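PDB 4I1D: ABC transporter substrate-binding protein from Bradyrhizobium japonicum, which probably captures small solutes, perhaps polyamines, in the periplasm for uptake by an ABC importer, and holds D-malate in this crystal. Local coordinates for residues G12-Q15 against A16-V20; V60-P63 against T64-L68; L249-A252 against V253-V256. One frame throughout, in Å; residues are numbered along the deposited sequence.

Contact 1 of 3, residues G12-Q15 against A16-V20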
loop_
_atom_site.group_PDB
_atom_site.type_symbol
_atom_site.label_atom_id
_atom_site.label_comp_id
_atom_site.label_asym_id
_atom_site.label_seq_id
_atom_site.Cartn_x
_atom_site.Cartn_y
_atom_site.Cartn_z
ATOM N N GLY A 12 -23.033 6.264 -29.633
ATOM C CA GLY A 12 -24.398 6.452 -29.162
ATOM C C GLY A 12 -25.303 7.169 -30.152
ATOM O O GLY A 12 -25.042 7.145 -31.363
ATOM N N ALA A 13 -26.368 7.799 -29.646
ATOM C CA ALA A 13 -27.324 8.476 -30.526
ATOM C C ALA A 13 -26.625 9.572 -31.322
ATOM O O ALA A 13 -26.904 9.777 -32.507
ATOM C CB ALA A 13 -28.478 9.051 -29.734
ATOM N N TYR A 14 -25.710 10.271 -30.655
ATOM C CA TYR A 14 -24.942 11.346 -31.279
ATOM C C TYR A 14 -24.180 10.882 -32.525
ATOM O O TYR A 14 -24.320 11.478 -33.589
ATOM C CB TYR A 14 -23.997 11.985 -30.257
ATOM C CG TYR A 14 -23.010 12.992 -30.816
ATOM C CD1 TYR A 14 -23.412 13.993 -31.693
ATOM C CD2 TYR A 14 -21.674 12.951 -30.439
ATOM C CE1 TYR A 14 -22.500 14.913 -32.187
ATOM C CE2 TYR A 14 -20.766 13.861 -30.915
ATOM C CZ TYR A 14 -21.170 14.839 -31.792
ATOM O OH TYR A 14 -20.231 15.735 -32.275
ATOM N N GLN A 15 -23.382 9.822 -32.412
ATOM C CA GLN A 15 -22.617 9.359 -33.576
ATOM C C GLN A 15 -23.527 8.755 -34.648
ATOM O O GLN A 15 -23.220 8.816 -35.838
ATOM C CB GLN A 15 -21.518 8.367 -33.172
ATOM C CG GLN A 15 -20.516 8.052 -34.284
ATOM C CD GLN A 15 -19.148 7.602 -33.751
ATOM O OE1 GLN A 15 -18.781 7.898 -32.614
ATOM N NE2 GLN A 15 -18.393 6.893 -34.581
ATOM N N ALA A 16 -24.641 8.154 -34.238
ATOM C CA ALA A 16 -25.560 7.602 -35.235
ATOM C C ALA A 16 -26.155 8.749 -36.066
ATOM O O ALA A 16 -26.357 8.626 -37.275
ATOM C CB ALA A 16 -26.661 6.790 -34.575
ATOM N N ALA A 17 -26.425 9.868 -35.404
ATOM C CA ALA A 17 -27.008 11.028 -36.072
ATOM C C ALA A 17 -26.008 11.639 -37.045
ATOM O O ALA A 17 -26.385 12.083 -38.127
ATOM C CB ALA A 17 -27.453 12.059 -35.050
ATOM N N GLN A 18 -24.737 11.660 -36.644
ATOM C CA GLN A 18 -23.663 12.159 -37.492
ATOM C C GLN A 18 -23.559 11.325 -38.745
ATOM O O GLN A 18 -23.256 11.829 -39.829
ATOM C CB GLN A 18 -22.322 12.071 -36.765
ATOM C CG GLN A 18 -22.158 13.022 -35.598
ATOM C CD GLN A 18 -20.838 12.775 -34.912
ATOM O OE1 GLN A 18 -19.797 12.849 -35.550
ATOM N NE2 GLN A 18 -20.874 12.425 -33.622
ATOM N N THR A 19 -23.778 10.029 -38.575
ATOM C CA THR A 19 -23.642 9.087 -39.668
ATOM C C THR A 19 -24.693 9.379 -40.729
ATOM O O THR A 19 -24.374 9.481 -41.915
ATOM C CB THR A 19 -23.751 7.638 -39.156
ATOM O OG1 THR A 19 -22.599 7.337 -38.356
ATOM C CG2 THR A 19 -23.846 6.640 -40.320
ATOM N N VAL A 20 -25.941 9.529 -40.301
ATOM C CA VAL A 20 -27.025 9.797 -41.234
ATOM C C VAL A 20 -26.850 11.148 -41.924
ATOM O O VAL A 20 -26.949 11.253 -43.145
ATOM C CB VAL A 20 -28.375 9.787 -40.529
ATOM C CG1 VAL A 20 -29.471 10.169 -41.507
ATOM C CG2 VAL A 20 -28.640 8.414 -39.944
#
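The amide nitrogen of Gln18 sits over one face of the Tyr14 ring, NE2 lying 2.9 Å above the ring centre with the amide tilted 40° to the ring. The approach is closest toward the phenol end, where Gln18 NE2 is 3.0 Å from Tyr14 CZ. Tyr14 directs CG anti to its backbone nitrogen (chi1 172°), which lifts the ring beside the helix, one turn before Gln18, whose extended chain brings NE2 over the ring face. The amide is also fixed by outside partners, NE2 giving to Ser9 OG and OE1 meeting Tyr102 OH, while Tyr14 OH bonds Asp61 OD2. With an alanine in place of Tyr14, the Gln18 amide would probably lose its flat support and Asp61 one of the hydroxyls that bond it. These residues form the first turns of helix 12-30, the helix of the beta-alpha-beta unit 4-9, 12-30, 33-38 in this periplasmic binding fold; the buried Gln15 ties it to the second strand through NE2 to Gln36 OE1. Small Ala16 and Ala17 let neighbours come close: Ala16 packs on Gln36 of a second subunit, and Ala17 lies against His264 and Ile265. Gln15 O accepts both Thr19 N and Thr19 OG1, each at 3.0 Å, from opposite faces of its carbonyl plane. That threonine hydroxyl also meets Gln36 NE2.

Contact 2 of 3, residues V60-P63 against T64-L68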
loop_
_atom_site.group_PDB
_atom_site.type_symbol
_atom_site.label_atom_id
_atom_site.label_comp_id
_atom_site.label_asym_id
_atom_site.label_seq_id
_atom_site.Cartn_x
_atom_site.Cartn_y
_atom_site.Cartn_z
ATOM N N VAL A 60 -10.625 13.182 -35.533
ATOM C CA VAL A 60 -11.248 13.086 -34.225
ATOM C C VAL A 60 -12.201 14.249 -33.981
ATOM O O VAL A 60 -11.878 15.404 -34.250
ATOM C CB VAL A 60 -10.188 13.052 -33.112
ATOM C CG1 VAL A 60 -10.843 13.135 -31.749
ATOM C CG2 VAL A 60 -9.361 11.774 -33.237
ATOM N N ASP A 61 -13.389 13.917 -33.494
ATOM C CA ASP A 61 -14.386 14.896 -33.094
ATOM C C ASP A 61 -14.329 15.013 -31.574
ATOM O O ASP A 61 -14.610 14.046 -30.873
ATOM C CB ASP A 61 -15.768 14.416 -33.523
ATOM C CG ASP A 61 -16.883 15.181 -32.852
ATOM O OD1 ASP A 61 -16.752 16.420 -32.732
ATOM O OD2 ASP A 61 -17.887 14.546 -32.448
ATOM N N THR A 62 -13.965 16.189 -31.064
ATOM C CA THR A 62 -13.723 16.335 -29.630
ATOM C C THR A 62 -14.047 17.749 -29.120
ATOM O O THR A 62 -14.028 18.708 -29.898
ATOM C CB THR A 62 -12.247 15.979 -29.328
ATOM O OG1 THR A 62 -12.051 15.821 -27.917
ATOM C CG2 THR A 62 -11.321 17.065 -29.860
ATOM N N PRO A 63 -14.353 17.890 -27.812
ATOM C CA PRO A 63 -14.546 19.240 -27.274
ATOM C C PRO A 63 -13.430 20.185 -27.699
ATOM O O PRO A 63 -12.248 19.863 -27.641
ATOM C CB PRO A 63 -14.536 19.016 -25.757
ATOM C CG PRO A 63 -15.168 17.658 -25.623
ATOM C CD PRO A 63 -14.609 16.859 -26.786
ATOM N N THR A 64 -13.843 21.363 -28.130
ATOM C CA THR A 64 -12.987 22.301 -28.828
ATOM C C THR A 64 -11.727 22.673 -28.034
ATOM O O THR A 64 -10.659 22.879 -28.608
ATOM C CB THR A 64 -13.818 23.545 -29.192
ATOM O OG1 THR A 64 -14.927 23.130 -29.998
ATOM C CG2 THR A 64 -13.002 24.557 -29.948
ATOM N N GLY A 65 -11.846 22.731 -26.715
ATOM C CA GLY A 65 -10.721 23.112 -25.876
ATOM C C GLY A 65 -9.551 22.150 -25.966
ATOM O O GLY A 65 -8.397 22.559 -25.838
ATOM N N TYR A 66 -9.846 20.871 -26.186
ATOM C CA TYR A 66 -8.804 19.856 -26.323
ATOM C C TYR A 66 -8.058 20.013 -27.637
ATOM O O TYR A 66 -6.884 19.658 -27.742
ATOM C CB TYR A 66 -9.392 18.443 -26.222
ATOM C CG TYR A 66 -10.057 18.152 -24.896
ATOM C CD1 TYR A 66 -9.600 18.739 -23.728
ATOM C CD2 TYR A 66 -11.151 17.304 -24.815
ATOM C CE1 TYR A 66 -10.210 18.486 -22.517
ATOM C CE2 TYR A 66 -11.768 17.045 -23.607
ATOM C CZ TYR A 66 -11.295 17.638 -22.460
ATOM O OH TYR A 66 -11.906 17.388 -21.248
ATOM N N CYS A 67 -8.744 20.542 -28.644
ATOM C CA CYS A 67 -8.090 20.834 -29.912
ATOM C C CYS A 67 -7.042 21.901 -29.719
ATOM O O CYS A 67 -5.962 21.815 -30.293
ATOM C CB CYS A 67 -9.102 21.280 -30.965
ATOM S SG CYS A 67 -10.294 19.996 -31.364
ATOM N N LEU A 68 -7.357 22.904 -28.899
ATOM C CA LEU A 68 -6.405 23.976 -28.622
ATOM C C LEU A 68 -5.192 23.425 -27.878
ATOM O O LEU A 68 -4.048 23.702 -28.250
ATOM C CB LEU A 68 -7.055 25.114 -27.817
ATOM C CG LEU A 68 -8.422 25.634 -28.289
ATOM C CD1 LEU A 68 -8.895 26.806 -27.425
ATOM C CD2 LEU A 68 -8.379 26.044 -29.744
#
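At the edge of the Tyr66 ring, in its plane, sits Thr62 OG1, 3.6 Å from Tyr66 CD2. The pyrrolidine of Pro63 crosses the ring obliquely near its CD2-CE2 border, displaced out of the ring plane, with Pro63 CB 3.9 Å from Tyr66 CD2. Beyond the two segments the indole of Trp43 meets the tyrosine ring with planes at about 60°, and its NE1 bonds Thr62 OG1, so the threonine hydroxyl has a polar mate as well as an aromatic neighbour. Tyr66 places CG beside its own backbone nitrogen (chi1 -61°), which swings the ring back toward the strand that leads into the helix.

Strand 59-63 runs parallel to strand 4-9 and antiparallel to strand 219-235 in the mixed sheet of this periplasmic binding fold. Here it turns straight into helix 64-72: the short axes pass 5.6 Å apart at 105°. Pro63 suits the corner because its closed ring restrains phi and offers a compact apolar surface to the tyrosine, while the backbones of Thr62 and Thr64 pair with Ser232 and Ser230 of strand 219-235. Across the corner, Tyr66 N gives to Pro63 O at 3.0 Å.

A second, smaller contact lies deeper. Thr62 has OG1 anti to its backbone nitrogen, leaving CG2 in the crowded position between nitrogen and carbonyl carbon; this methyl reaches Cys67 SG at 3.5 Å. The slim thiol fits the buried site, where Ser232 and Cys234 also touch it. Thr64 OG1 bonds the hydroxyls of Ser230 and Ser232.

Contact 3 of 3, residues L249-A252 against V253-V256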
loop_
_atom_site.group_PDB
_atom_site.type_symbol
_atom_site.label_atom_id
_atom_site.label_comp_id
_atom_site.label_asym_id
_atom_site.label_seq_id
_atom_site.Cartn_x
_atom_site.Cartn_y
_atom_site.Cartn_z
ATOM N N LEU A 249 -12.903 16.815 -44.127
ATOM C CA LEU A 249 -13.162 17.946 -43.249
ATOM C C LEU A 249 -13.985 18.984 -43.989
ATOM O O LEU A 249 -14.881 19.606 -43.428
ATOM C CB LEU A 249 -11.850 18.575 -42.782
ATOM C CG LEU A 249 -11.655 18.577 -41.272
ATOM C CD1 LEU A 249 -11.736 17.157 -40.740
ATOM C CD2 LEU A 249 -10.329 19.225 -40.905
ATOM N N ASN A 250 -13.679 19.163 -45.265
ATOM C CA ASN A 250 -14.393 20.143 -46.050
ATOM C C ASN A 250 -15.861 19.758 -46.270
ATOM O O ASN A 250 -16.750 20.606 -46.168
ATOM C CB ASN A 250 -13.680 20.392 -47.373
ATOM C CG ASN A 250 -14.341 21.472 -48.174
ATOM O OD1 ASN A 250 -14.386 22.627 -47.747
ATOM N ND2 ASN A 250 -14.867 21.112 -49.339
ATOM N N GLU A 251 -16.111 18.482 -46.562
ATOM C CA GLU A 251 -17.484 17.986 -46.654
ATOM C C GLU A 251 -18.216 17.983 -45.301
ATOM O O GLU A 251 -19.436 18.124 -45.249
ATOM C CB GLU A 251 -17.530 16.586 -47.275
ATOM C CG GLU A 251 -17.339 16.563 -48.790
ATOM C CD GLU A 251 -18.282 17.519 -49.512
ATOM O OE1 GLU A 251 -19.516 17.310 -49.444
ATOM O OE2 GLU A 251 -17.788 18.488 -50.138
ATOM N N ALA A 252 -17.474 17.812 -44.210
ATOM C CA ALA A 252 -18.094 17.677 -42.900
ATOM C C ALA A 252 -18.700 18.992 -42.423
ATOM O O ALA A 252 -19.660 18.988 -41.652
ATOM C CB ALA A 252 -17.086 17.157 -41.875
ATOM N N VAL A 253 -18.138 20.113 -42.867
ATOM C CA VAL A 253 -18.687 21.412 -42.482
ATOM C C VAL A 253 -19.437 22.064 -43.638
ATOM O O VAL A 253 -19.661 23.271 -43.651
ATOM C CB VAL A 253 -17.618 22.378 -41.918
ATOM C CG1 VAL A 253 -16.903 21.749 -40.726
ATOM C CG2 VAL A 253 -16.629 22.814 -42.999
ATOM N N ASP A 254 -19.821 21.253 -44.612
ATOM C CA ASP A 254 -20.686 21.717 -45.694
ATOM C C ASP A 254 -22.009 22.194 -45.087
ATOM O O ASP A 254 -22.620 21.486 -44.283
ATOM C CB ASP A 254 -20.911 20.578 -46.698
ATOM C CG ASP A 254 -21.899 20.938 -47.794
ATOM O OD1 ASP A 254 -21.454 21.330 -48.899
ATOM O OD2 ASP A 254 -23.120 20.812 -47.556
ATOM N N PRO A 255 -22.440 23.413 -45.440
ATOM C CA PRO A 255 -23.711 23.963 -44.958
ATOM C C PRO A 255 -24.865 22.947 -44.935
ATOM O O PRO A 255 -25.499 22.794 -43.889
ATOM C CB PRO A 255 -23.998 25.079 -45.965
ATOM C CG PRO A 255 -22.641 25.580 -46.316
ATOM C CD PRO A 255 -21.723 24.372 -46.300
ATOM N N VAL A 256 -25.117 22.285 -46.060
ATOM C CA VAL A 256 -26.223 21.341 -46.170
ATOM C C VAL A 256 -26.063 20.138 -45.243
ATOM O O VAL A 256 -26.977 19.803 -44.492
ATOM C CB VAL A 256 -26.401 20.845 -47.616
ATOM C CG1 VAL A 256 -27.538 19.838 -47.694
ATOM C CG2 VAL A 256 -26.658 22.018 -48.549
#
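Two donors share the carbonyl oxygen of Glu251: Asp254 N reaches it in a weak but fairly straight bond (3.2 Å from Asp254 N to Glu251 O, N-H...O angle 157°), and His257 ND1 supplies the other. The corner joins helix 242-252 to helix 255-260. Val253 is the first residue to abandon helical geometry, and Asp254 serves as N-cap of the next helix. Its CG stands anti to the backbone nitrogen (chi1 175°), which carries the carboxylate forward over the new helix start, where OD2 accepts Val256 N at 2.9 Å in a weak, bent bond and also His257 N. An aspartate suits this place because its short acidic side chain can take up amide hydrogens that the first turn leaves without backbone acceptors. Pro255, which has no amide hydrogen to give, follows it naturally in that first turn.

Helix 242-252 ends just as loosely, with a weak bond of 3.3 Å from Val253 N to Leu249 O. Further carbonyls are met from outside: Asn86 ND2 bonds Asn250 O, and Gln258 NE2 bonds Ala252 O. Leu249 and Ala252 turn to the sheet, both touching Leu233.

Glu251 and Asp254 bring like charges near each other, Glu251 OE1 being 4.5 Å from Asp254 OD1. Lys29 of helix 12-30 touches the glutamate, and its charge may soften the repulsion. Val253, buried against Met90 and Asn86, sets its CG2 methyl 3.7 Å from Leu249 O and 3.9 Å from Asn250 O.

Overall arrangement
All three contacts are local and partly buried, but contact 2 lies nearest the middle of the chain, its centre about 10 Å away, against about 14 Å for contact 1 and 19 Å for contact 3. Contacts 1 and 2 touch through the tyrosine hydroxyl and aspartate that tie helix 12-30 to strand 59-63, whereas contact 3 keeps its nearest atoms about 7 to 8 Å from both. Strand 219-235 borders contacts 2 and 3, and Glu251 of contact 3 packs on helix 12-30 farther along than contact 1. Chemistry follows place: amide over ring within a helix, aromatic edge and thiol at a strand-to-helix turn, and capping carboxylate between two helices.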